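Local coordinates for protein endo-1,4-b-d-mannanase (Trichoderma reesei, PDB 1QNR) that probably hydrolyses internal beta-1,4 linkages in mannans, as an endo-mannanase of glycoside hydrolase family 5, at residues A[107-112]-A[163-168]; A[28-33]-A[53-58]; A[240-245]-A[272-277]; A[305-310]-A[319-324]. All coordinates share one frame; numbering follows the deposited sequence.

Contact 1. Residues A[107-112]-A[163-168]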
# COMPACT_ATOMS: atom_id res chain seq x y z
N ILE A 107 5.82 1.42 2.99
CA ILE A 107 4.81 2.15 2.17
C ILE A 107 3.63 2.39 3.11
O ILE A 107 3.13 1.41 3.70
CB ILE A 107 4.43 1.39 0.91
CG1 ILE A 107 5.66 1.31 -0.02
CG2 ILE A 107 3.22 2.08 0.20
CD1 ILE A 107 5.46 0.48 -1.32
N ILE A 108 3.14 3.65 3.23
CA ILE A 108 2.09 3.96 4.21
C ILE A 108 0.93 4.76 3.59
O ILE A 108 1.07 5.96 3.27
CB ILE A 108 2.70 4.80 5.40
CG1 ILE A 108 3.88 4.06 6.06
CG2 ILE A 108 1.59 5.10 6.44
CD1 ILE A 108 4.51 4.78 7.25
N PRO A 109 -0.22 4.10 3.38
CA PRO A 109 -1.43 4.79 2.88
C PRO A 109 -2.19 5.49 4.01
O PRO A 109 -2.24 5.02 5.16
CB PRO A 109 -2.31 3.64 2.25
CG PRO A 109 -1.88 2.44 3.10
CD PRO A 109 -0.39 2.62 3.36
N PHE A 110 -2.87 6.63 3.66
CA PHE A 110 -3.54 7.49 4.64
C PHE A 110 -5.02 7.24 4.89
O PHE A 110 -5.50 7.72 5.93
CB PHE A 110 -3.39 9.00 4.24
CG PHE A 110 -1.96 9.47 4.03
CD1 PHE A 110 -1.05 9.45 5.10
CD2 PHE A 110 -1.56 9.96 2.79
CE1 PHE A 110 0.24 9.93 4.92
CE2 PHE A 110 -0.24 10.42 2.62
CZ PHE A 110 0.66 10.42 3.68
N VAL A 111 -5.70 6.53 4.00
CA VAL A 111 -7.16 6.25 4.16
C VAL A 111 -7.44 4.94 3.39
O VAL A 111 -6.73 4.58 2.42
CB VAL A 111 -8.03 7.41 3.62
CG1 VAL A 111 -7.89 7.59 2.11
CG2 VAL A 111 -9.51 7.29 4.05
N ASN A 112 -8.52 4.26 3.79
CA ASN A 112 -8.97 3.05 3.05
C ASN A 112 -10.18 3.42 2.14
O ASN A 112 -11.10 4.13 2.62
CB ASN A 112 -9.45 2.00 4.05
CG ASN A 112 -9.41 0.57 3.45
OD1 ASN A 112 -9.16 0.34 2.27
ND2 ASN A 112 -9.60 -0.43 4.31
N ALA A 163 7.61 5.27 0.58
CA ALA A 163 6.71 6.25 -0.08
C ALA A 163 5.46 6.51 0.80
O ALA A 163 4.94 5.58 1.46
CB ALA A 163 6.22 5.70 -1.44
N TRP A 164 4.93 7.73 0.62
CA TRP A 164 3.57 8.05 1.13
C TRP A 164 2.58 7.59 0.04
O TRP A 164 2.90 7.67 -1.18
CB TRP A 164 3.43 9.56 1.33
CG TRP A 164 4.37 10.14 2.37
CD1 TRP A 164 5.33 11.07 2.16
CD2 TRP A 164 4.44 9.74 3.75
NE1 TRP A 164 5.98 11.36 3.35
CE2 TRP A 164 5.50 10.49 4.32
CE3 TRP A 164 3.76 8.80 4.55
CZ2 TRP A 164 5.85 10.44 5.67
CZ3 TRP A 164 4.15 8.67 5.90
CH2 TRP A 164 5.20 9.47 6.41
N GLU A 165 1.41 7.12 0.45
CA GLU A 165 0.41 6.59 -0.49
C GLU A 165 -0.92 7.24 -0.14
O GLU A 165 -1.40 7.30 1.00
CB GLU A 165 0.42 5.06 -0.40
CG GLU A 165 -0.62 4.39 -1.35
CD GLU A 165 -0.26 2.90 -1.50
OE1 GLU A 165 -0.70 2.13 -0.62
OE2 GLU A 165 0.56 2.65 -2.45
N LEU A 166 -1.59 7.77 -1.22
CA LEU A 166 -2.81 8.55 -0.95
C LEU A 166 -3.88 7.68 -0.34
O LEU A 166 -4.58 8.19 0.61
CB LEU A 166 -3.26 9.26 -2.24
CG LEU A 166 -2.24 10.15 -2.96
CD1 LEU A 166 -2.99 11.04 -4.00
CD2 LEU A 166 -1.40 10.98 -2.00
N GLY A 167 -4.11 6.43 -0.77
CA GLY A 167 -5.10 5.60 -0.07
C GLY A 167 -4.89 4.15 -0.50
O GLY A 167 -4.12 3.82 -1.42
N ASN A 168 -5.60 3.26 0.23
CA ASN A 168 -5.65 1.86 -0.21
C ASN A 168 -6.80 1.68 -1.23
O ASN A 168 -7.98 1.75 -0.83
CB ASN A 168 -5.89 0.92 0.96
CG ASN A 168 -5.98 -0.55 0.50
OD1 ASN A 168 -5.09 -1.07 -0.22
ND2 ASN A 168 -7.07 -1.20 0.90
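CG stands anti to the carbonyl carbon in both F110 (chi1 -55°) and W164 (chi1 -63°), which turns the two aromatic side chains across one another until CZ of F110 lies 3.6 Å from CE3 of W164. Their planes are only 25° apart, yet they have slid so far past each other that the rings scarcely overlap, and I108 adds its CD1 beside the next ring carbon, CZ3. I108 and W164 share one face of the sheet, and F110 joins them from the loop; on the other face E165 extends its chain alongside P109, with OE1 3.6 Å from CB of P109 and held by R54.

The strands run parallel, with I108 N donating to A163 O (3.2 Å) and E165 N to I108 O (3.1 Å). Beyond them the bonding continues into the loops. F110 N donates to E165 O, and N168 N reaches V111 O at 2.8 Å. N168 ND2 then donates almost straight to N112 OD1 (2.9 Å); the acceptor lies in the amide plane of N168, but the donor stands above the carbonyl plane of N112. N168 OD1 takes a bond from R54, fixing both ends of this amide.

In this beta/alpha barrel, strand 105-109 lies between 52-54 and 161-165, while helix 138-155 covers F110 and V111 and helix 178-194 packs on W164 and L166.

Contact 2. Residues A[28-33]-A[53-58]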
# COMPACT_ATOMS: atom_id res chain seq x y z
N TRP A 28 -1.45 -5.25 9.42
CA TRP A 28 -1.77 -5.42 10.85
C TRP A 28 -0.57 -5.11 11.74
O TRP A 28 -0.70 -4.91 12.98
CB TRP A 28 -2.28 -6.88 11.04
CG TRP A 28 -1.41 -7.95 10.42
CD1 TRP A 28 -1.65 -8.57 9.21
CD2 TRP A 28 -0.18 -8.56 10.93
NE1 TRP A 28 -0.60 -9.49 8.94
CE2 TRP A 28 0.29 -9.49 9.99
CE3 TRP A 28 0.60 -8.38 12.13
CZ2 TRP A 28 1.42 -10.31 10.15
CZ3 TRP A 28 1.77 -9.16 12.26
CH2 TRP A 28 2.15 -10.09 11.28
N CYS A 29 0.62 -4.96 11.13
CA CYS A 29 1.80 -4.62 11.92
C CYS A 29 1.63 -3.29 12.68
O CYS A 29 2.06 -3.06 13.83
CB CYS A 29 3.01 -4.51 10.90
SG CYS A 29 3.84 -6.13 10.43
N SER A 30 0.88 -2.35 12.02
CA SER A 30 0.64 -1.01 12.63
C SER A 30 -0.21 -1.01 13.89
O SER A 30 -0.23 0.04 14.56
CB SER A 30 -0.21 -0.13 11.60
OG SER A 30 0.59 -0.07 10.41
N PHE A 31 -0.92 -2.11 14.18
CA PHE A 31 -1.85 -2.11 15.32
C PHE A 31 -1.36 -3.04 16.44
O PHE A 31 -2.08 -3.29 17.41
CB PHE A 31 -3.26 -2.56 14.81
CG PHE A 31 -3.75 -1.81 13.58
CD1 PHE A 31 -3.54 -0.42 13.48
CD2 PHE A 31 -4.51 -2.47 12.61
CE1 PHE A 31 -4.02 0.26 12.31
CE2 PHE A 31 -5.03 -1.78 11.53
CZ PHE A 31 -4.74 -0.43 11.34
N LEU A 32 -0.16 -3.58 16.31
CA LEU A 32 0.43 -4.41 17.39
C LEU A 32 0.74 -3.52 18.60
O LEU A 32 1.45 -2.50 18.46
CB LEU A 32 1.70 -5.09 16.86
CG LEU A 32 1.47 -6.12 15.77
CD1 LEU A 32 2.82 -6.57 15.17
CD2 LEU A 32 0.69 -7.37 16.21
N THR A 33 0.39 -3.95 19.81
CA THR A 33 0.67 -3.12 20.99
C THR A 33 1.87 -3.61 21.78
O THR A 33 2.43 -2.84 22.61
CB THR A 33 -0.50 -3.07 21.99
OG1 THR A 33 -0.86 -4.38 22.44
CG2 THR A 33 -1.67 -2.29 21.37
N VAL A 53 8.02 -3.13 3.36
CA VAL A 53 6.79 -3.62 4.02
C VAL A 53 5.71 -2.54 3.83
O VAL A 53 5.96 -1.35 4.08
CB VAL A 53 6.98 -3.89 5.55
CG1 VAL A 53 5.74 -4.59 6.13
CG2 VAL A 53 8.20 -4.74 5.78
N ARG A 54 4.49 -2.98 3.47
CA ARG A 54 3.33 -2.04 3.34
C ARG A 54 2.48 -2.19 4.59
O ARG A 54 2.03 -3.32 4.93
CB ARG A 54 2.63 -2.31 2.01
CG ARG A 54 1.45 -1.31 1.77
CD ARG A 54 1.15 -1.30 0.25
NE ARG A 54 -0.10 -0.56 -0.08
CZ ARG A 54 -1.32 -1.14 -0.18
NH1 ARG A 54 -1.49 -2.44 0.12
NH2 ARG A 54 -2.33 -0.37 -0.63
N VAL A 55 2.24 -1.09 5.33
CA VAL A 55 1.49 -1.13 6.66
C VAL A 55 0.37 -0.10 6.59
O VAL A 55 0.53 0.94 5.89
CB VAL A 55 2.47 -0.87 7.84
CG1 VAL A 55 3.61 -1.91 7.84
CG2 VAL A 55 3.04 0.56 7.87
N TRP A 56 -0.73 -0.30 7.34
CA TRP A 56 -1.79 0.78 7.30
C TRP A 56 -1.35 2.02 8.07
O TRP A 56 -0.88 1.97 9.22
CB TRP A 56 -3.12 0.26 7.88
CG TRP A 56 -3.92 -0.65 6.95
CD1 TRP A 56 -5.10 -1.23 7.35
CD2 TRP A 56 -3.71 -1.04 5.56
NE1 TRP A 56 -5.66 -1.90 6.28
CE2 TRP A 56 -4.83 -1.83 5.19
CE3 TRP A 56 -2.67 -0.80 4.61
CZ2 TRP A 56 -5.01 -2.36 3.89
CZ3 TRP A 56 -2.87 -1.37 3.32
CH2 TRP A 56 -4.02 -2.16 2.94
N GLY A 57 -1.60 3.21 7.48
CA GLY A 57 -1.34 4.48 8.20
C GLY A 57 -2.61 5.13 8.71
O GLY A 57 -2.55 6.35 9.09
N PHE A 58 -3.69 4.37 8.84
CA PHE A 58 -4.99 4.82 9.28
C PHE A 58 -5.64 3.79 10.21
O PHE A 58 -5.34 2.60 10.18
CB PHE A 58 -5.96 5.01 8.03
CG PHE A 58 -6.07 3.77 7.13
CD1 PHE A 58 -6.97 2.72 7.48
CD2 PHE A 58 -5.28 3.63 6.00
CE1 PHE A 58 -7.02 1.59 6.66
CE2 PHE A 58 -5.35 2.50 5.17
CZ PHE A 58 -6.23 1.48 5.51
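C29 and S30 face V55, and F31 faces W56, where the short 3-10 turn after strand 21-25, the first strand of the beta/alpha barrel, leans on the loop that leaves strand 52-54. C29 makes the lightest touch, its CB 4.1 Å from CG1 of V55, while its sulfur is tied to C26 in a disulfide. S30 is the polar link: with OG anti to the carbonyl carbon (chi1 -59°), the hydroxyl donates to W56 O at 2.8 Å, coming in tilted by 23° from the carbonyl plane. The same OG rests against CB of V55, 3.3 Å away, so the bond is made in close packing. With an alanine in place of S30, W56 O is likely to lose this donor, and the turn its one hydrogen bond across to the neighbouring loop. F31, next in the chain, swings its ring over to the second segment and sets CZ 3.9 Å from CB of W56; the same CB also lies over the centre of the F58 ring. W56 itself extends away from the turn toward P109 and N168. Beyond W56, the carbonyl oxygen of F58 lies in the plane of the F31 ring at its edge, 3.3 Å from CZ, and this buried oxygen accepts no hydrogen bond in the model.

Contact 3. Residues A[240-245]-A[272-277]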
# COMPACT_ATOMS: atom_id res chain seq x y z
N PHE A 240 -0.14 -1.31 -8.96
CA PHE A 240 -1.30 -2.11 -9.42
C PHE A 240 -1.41 -3.39 -8.56
O PHE A 240 -0.41 -3.81 -7.95
CB PHE A 240 -1.30 -2.48 -10.90
CG PHE A 240 -0.14 -3.33 -11.34
CD1 PHE A 240 1.07 -2.77 -11.70
CD2 PHE A 240 -0.27 -4.72 -11.38
CE1 PHE A 240 2.18 -3.52 -12.15
CE2 PHE A 240 0.85 -5.53 -11.81
CZ PHE A 240 2.06 -4.89 -12.19
N HIS A 241 -2.63 -3.91 -8.41
CA HIS A 241 -2.92 -5.09 -7.57
C HIS A 241 -3.53 -6.23 -8.47
O HIS A 241 -3.75 -5.93 -9.61
CB HIS A 241 -3.95 -4.71 -6.46
CG HIS A 241 -3.48 -3.61 -5.51
ND1 HIS A 241 -4.29 -3.11 -4.50
CD2 HIS A 241 -2.36 -2.85 -5.42
CE1 HIS A 241 -3.66 -2.20 -3.79
NE2 HIS A 241 -2.47 -1.97 -4.36
N LEU A 242 -3.65 -7.45 -7.90
CA LEU A 242 -4.11 -8.53 -8.81
C LEU A 242 -4.82 -9.61 -7.96
O LEU A 242 -4.22 -10.32 -7.14
CB LEU A 242 -2.96 -9.19 -9.54
CG LEU A 242 -3.22 -10.48 -10.36
CD1 LEU A 242 -4.26 -10.19 -11.48
CD2 LEU A 242 -1.91 -10.99 -10.99
N TYR A 243 -6.14 -9.79 -8.26
CA TYR A 243 -6.95 -10.79 -7.55
C TYR A 243 -7.98 -11.44 -8.48
O TYR A 243 -9.16 -11.08 -8.50
CB TYR A 243 -7.71 -10.13 -6.37
CG TYR A 243 -6.78 -9.66 -5.21
CD1 TYR A 243 -6.28 -10.57 -4.31
CD2 TYR A 243 -6.46 -8.32 -5.12
CE1 TYR A 243 -5.43 -10.13 -3.28
CE2 TYR A 243 -5.58 -7.85 -4.14
CZ TYR A 243 -5.13 -8.75 -3.21
OH TYR A 243 -4.35 -8.36 -2.12
N PRO A 244 -7.49 -12.40 -9.29
CA PRO A 244 -8.40 -13.11 -10.23
C PRO A 244 -9.63 -13.72 -9.55
O PRO A 244 -10.74 -13.68 -10.17
CB PRO A 244 -7.51 -14.18 -10.84
CG PRO A 244 -6.11 -13.59 -10.77
CD PRO A 244 -6.11 -12.91 -9.39
N ASP A 245 -9.53 -14.24 -8.33
CA ASP A 245 -10.72 -14.79 -7.64
C ASP A 245 -11.79 -13.77 -7.36
O ASP A 245 -12.96 -14.18 -7.30
CB ASP A 245 -10.36 -15.44 -6.28
CG ASP A 245 -9.35 -16.56 -6.39
OD1 ASP A 245 -9.71 -17.54 -7.04
OD2 ASP A 245 -8.23 -16.39 -5.87
N CYS A 272 6.95 0.80 -12.13
CA CYS A 272 5.72 0.30 -11.54
C CYS A 272 6.06 -0.63 -10.37
O CYS A 272 7.11 -1.31 -10.32
CB CYS A 272 5.04 -0.67 -12.52
SG CYS A 272 3.55 -0.11 -13.40
N VAL A 273 5.17 -0.65 -9.33
CA VAL A 273 5.25 -1.61 -8.21
C VAL A 273 4.00 -2.50 -8.26
O VAL A 273 2.85 -2.00 -8.25
CB VAL A 273 5.35 -0.92 -6.82
CG1 VAL A 273 5.32 -1.93 -5.65
CG2 VAL A 273 6.65 -0.11 -6.73
N PHE A 274 4.25 -3.81 -8.33
CA PHE A 274 3.20 -4.85 -8.31
C PHE A 274 2.86 -5.03 -6.80
O PHE A 274 3.54 -5.83 -6.11
CB PHE A 274 3.75 -6.10 -8.98
CG PHE A 274 2.94 -7.35 -9.10
CD1 PHE A 274 1.54 -7.28 -9.00
CD2 PHE A 274 3.54 -8.58 -9.34
CE1 PHE A 274 0.81 -8.47 -9.18
CE2 PHE A 274 2.83 -9.78 -9.49
CZ PHE A 274 1.44 -9.69 -9.43
N GLU A 275 1.96 -4.21 -6.28
CA GLU A 275 1.88 -3.90 -4.83
C GLU A 275 1.03 -4.85 -4.00
O GLU A 275 1.24 -4.89 -2.77
CB GLU A 275 1.34 -2.45 -4.71
CG GLU A 275 1.23 -1.92 -3.27
CD GLU A 275 0.68 -0.49 -3.23
OE1 GLU A 275 -0.46 -0.25 -3.65
OE2 GLU A 275 1.45 0.37 -2.64
N GLU A 276 0.10 -5.60 -4.61
CA GLU A 276 -0.63 -6.65 -3.92
C GLU A 276 -0.96 -7.77 -4.90
O GLU A 276 -1.31 -7.42 -6.06
CB GLU A 276 -1.99 -6.21 -3.33
CG GLU A 276 -1.99 -5.12 -2.24
CD GLU A 276 -3.36 -4.85 -1.72
OE1 GLU A 276 -4.32 -5.65 -1.99
OE2 GLU A 276 -3.62 -3.83 -1.02
N TYR A 277 -0.97 -9.02 -4.47
CA TYR A 277 -1.47 -10.11 -5.34
C TYR A 277 -1.72 -11.35 -4.48
O TYR A 277 -1.05 -11.57 -3.47
CB TYR A 277 -0.50 -10.44 -6.49
CG TYR A 277 0.91 -10.79 -6.09
CD1 TYR A 277 1.35 -12.10 -5.78
CD2 TYR A 277 1.92 -9.81 -6.03
CE1 TYR A 277 2.65 -12.39 -5.45
CE2 TYR A 277 3.23 -10.09 -5.71
CZ TYR A 277 3.63 -11.39 -5.39
OH TYR A 277 4.94 -11.70 -5.04
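Strands 240-242 and 272-277 run parallel, 4.6 Å apart at their closest and inclined by 22°, joined by F240 N to V273 O (3.1 Å) and E275 N to F240 O (2.9 Å); past an inverse gamma turn centred on F274 the ladder slackens, and L242 N bonds only weakly to E276 O.

H241 illustrates how two adjacent glutamates can address one imidazole in different ways. Its NE2 donates to OE1 of E275 at 2.7 Å, nearly straight (173°), in the ring plane and onto the anti lone pair, which fixes the rotation of the ring. E276 instead lies over the face: its CG sits 3.6 Å from the centroid, and its carboxylate is stacked at 19° to the imidazole. Y243 OH donates to OE1 of E276 at 2.7 Å on the anti side, somewhat out of the carboxylate plane, while OE2 pairs with R54. ND1 of H241 bonds to E169, so both ring nitrogens have partners. The end of strand 272-277 is where family 5 enzymes carry a catalytic glutamate, consistent with E276 lying here, and Y243 also touches a mannose.

The other side of the sheet is apolar. F240 and F274 have nearly parallel but slid rings, CE2 of F240 being 3.4 Å from CD1 of F274, and the sulfur of C272 sits at the edge of the F240 ring. L242 CB touches CE1 of F274 at 3.9 Å. Helices 253-267 and 283-295 cover this layer, and strand 300-309 flanks 272-277 as its next neighbour in the barrel.

Contact 4. Residues A[305-310]-A[319-324]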
# COMPACT_ATOMS: atom_id res chain seq x y z
N PHE A 305 3.78 -9.45 -2.24
CA PHE A 305 2.62 -10.34 -2.12
C PHE A 305 1.69 -9.90 -0.99
O PHE A 305 2.13 -9.29 0.02
CB PHE A 305 3.04 -11.82 -1.94
CG PHE A 305 3.85 -12.14 -0.68
CD1 PHE A 305 5.22 -11.95 -0.61
CD2 PHE A 305 3.18 -12.55 0.48
CE1 PHE A 305 5.93 -12.32 0.53
CE2 PHE A 305 3.93 -12.89 1.65
CZ PHE A 305 5.29 -12.72 1.68
N TRP A 306 0.38 -10.24 -1.14
CA TRP A 306 -0.58 -10.12 -0.04
C TRP A 306 -0.81 -11.51 0.52
O TRP A 306 -1.34 -12.39 -0.26
CB TRP A 306 -1.93 -9.49 -0.56
CG TRP A 306 -2.90 -9.34 0.60
CD1 TRP A 306 -3.74 -10.29 1.11
CD2 TRP A 306 -3.15 -8.14 1.38
NE1 TRP A 306 -4.46 -9.79 2.17
CE2 TRP A 306 -4.13 -8.44 2.35
CE3 TRP A 306 -2.63 -6.83 1.31
CZ2 TRP A 306 -4.58 -7.53 3.28
CZ3 TRP A 306 -3.14 -5.87 2.22
CH2 TRP A 306 -4.10 -6.20 3.21
N GLN A 307 -0.38 -11.91 1.74
CA GLN A 307 0.20 -11.01 2.74
C GLN A 307 1.04 -11.85 3.72
O GLN A 307 0.93 -13.09 3.78
CB GLN A 307 -0.90 -10.31 3.56
CG GLN A 307 -1.83 -11.28 4.37
CD GLN A 307 -2.75 -10.53 5.36
OE1 GLN A 307 -2.46 -9.50 5.95
NE2 GLN A 307 -3.96 -11.13 5.62
N TRP A 308 1.91 -11.16 4.51
CA TRP A 308 2.66 -11.85 5.56
C TRP A 308 1.79 -12.38 6.69
O TRP A 308 0.87 -11.67 7.12
CB TRP A 308 3.66 -10.79 6.17
CG TRP A 308 4.78 -11.37 7.02
CD1 TRP A 308 4.82 -11.51 8.36
CD2 TRP A 308 5.96 -12.00 6.47
NE1 TRP A 308 6.04 -12.13 8.73
CE2 TRP A 308 6.73 -12.49 7.56
CE3 TRP A 308 6.45 -12.15 5.15
CZ2 TRP A 308 7.98 -13.12 7.41
CZ3 TRP A 308 7.70 -12.79 5.00
CH2 TRP A 308 8.44 -13.28 6.13
N GLY A 309 2.10 -13.60 7.15
CA GLY A 309 1.49 -14.13 8.41
C GLY A 309 2.64 -14.53 9.36
O GLY A 309 3.68 -14.96 8.86
N ASP A 310 2.41 -14.26 10.64
CA ASP A 310 3.49 -14.64 11.59
C ASP A 310 2.87 -14.98 12.95
O ASP A 310 1.63 -14.91 13.15
CB ASP A 310 4.49 -13.45 11.74
CG ASP A 310 5.93 -13.95 11.89
OD1 ASP A 310 6.19 -14.99 12.57
OD2 ASP A 310 6.84 -13.25 11.33
N ASN A 319 -3.23 -11.49 12.75
CA ASN A 319 -4.42 -11.45 11.88
C ASN A 319 -4.09 -12.19 10.59
O ASN A 319 -2.89 -12.24 10.12
CB ASN A 319 -4.74 -9.94 11.54
CG ASN A 319 -5.47 -9.24 12.67
OD1 ASN A 319 -5.46 -9.60 13.85
ND2 ASN A 319 -6.10 -8.09 12.34
N SER A 320 -5.04 -12.74 9.84
CA SER A 320 -4.81 -13.52 8.62
C SER A 320 -6.06 -13.64 7.77
O SER A 320 -7.16 -13.30 8.27
CB SER A 320 -4.28 -14.94 8.98
OG SER A 320 -5.32 -15.71 9.64
N ASP A 321 -5.89 -14.08 6.54
CA ASP A 321 -7.02 -14.32 5.61
C ASP A 321 -6.62 -15.46 4.68
O ASP A 321 -5.52 -16.09 4.84
CB ASP A 321 -7.37 -13.00 4.88
CG ASP A 321 -6.34 -12.52 3.86
OD1 ASP A 321 -5.34 -13.20 3.58
OD2 ASP A 321 -6.63 -11.35 3.38
N PRO A 322 -7.39 -15.87 3.68
CA PRO A 322 -7.06 -17.03 2.82
C PRO A 322 -5.84 -16.82 1.94
O PRO A 322 -5.42 -17.77 1.26
CB PRO A 322 -8.37 -17.23 2.00
CG PRO A 322 -9.45 -16.68 2.96
CD PRO A 322 -8.82 -15.40 3.51
N TYR A 323 -5.28 -15.59 1.86
CA TYR A 323 -4.10 -15.31 1.06
C TYR A 323 -2.86 -15.22 1.93
O TYR A 323 -1.73 -14.93 1.42
CB TYR A 323 -4.37 -13.88 0.45
CG TYR A 323 -5.53 -13.83 -0.56
CD1 TYR A 323 -5.44 -14.50 -1.77
CD2 TYR A 323 -6.62 -13.04 -0.25
CE1 TYR A 323 -6.48 -14.40 -2.74
CE2 TYR A 323 -7.65 -12.90 -1.22
CZ TYR A 323 -7.55 -13.62 -2.41
OH TYR A 323 -8.58 -13.47 -3.34
N THR A 324 -2.94 -15.44 3.23
CA THR A 324 -1.74 -15.37 4.08
C THR A 324 -0.71 -16.43 3.74
O THR A 324 -0.99 -17.64 3.52
CB THR A 324 -2.20 -15.52 5.56
OG1 THR A 324 -2.95 -14.38 5.95
CG2 THR A 324 -1.00 -15.71 6.49
O HOH W 1 -1.66 -12.69 7.66
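A cis peptide between W306 and Q307 bends the chain where Q307 comes abreast of T324, and the opposing segment curls through a type I turn from D321 to T324; the backbones are joined across only by a weak bond from Q307 N to Y323 O, 3.3 Å long.

Side chains therefore do most of the joining, and the carboxylate of D321 takes the central part. W306 NE1 donates to OD2 of D321 at 2.9 Å, with the oxygen close to the indole plane and met on its syn side, 17° out of the carboxylate plane. OD1 receives Q307 NE2 weakly at 3.2 Å and, from above the carboxylate plane, Y323 N at 2.9 Å, which closes an Asx turn. CG of W306 is anti to the backbone N (chi1 -178°), carrying the indole out to this aspartate; its CD1 meanwhile lies 3.7 Å from CB of Y323. Replacing D321 by alanine would probably strip NE1 of W306, the Q307 amide and Y323 N of the carboxylate they share, leaving the indole less firmly fixed.

T324 works with both branches. OG1 accepts from D321 N (3.0 Å) and donates to a water that in turn donates to W308 O and N319 O, bridging the segments. CG2 packs 3.5 Å from CA of G309, so close that a CB there would run into it.

Strand 300-309 lies between 21-25 and 272-277 in the barrel; W306 touches N25 and E276, W308 packs on helix 35-47, and G309 and Q307 pair with V325 of strand 325-326.

In the fold
All four contacts reach one curled parallel sheet, the beta/alpha barrel of a family 5 hydrolase. Along the chain each pair closes before the next opens, in the order contact 2, contact 1, contact 3, contact 4. Centres of contacts 1 and 2 lie about 11 Å apart; those of contacts 2 and 3, on opposite sides of the chain's centre, about 19 Å. R54 of contact 2 ties contacts 1 and 3 together, lying against the carboxylates of E165 and E275, whose close approach suggests that they may share a proton. Contact 4 adjoins contact 3 through W306. The barrel interior thus joins distant strands around a site probably used in mannan hydrolysis.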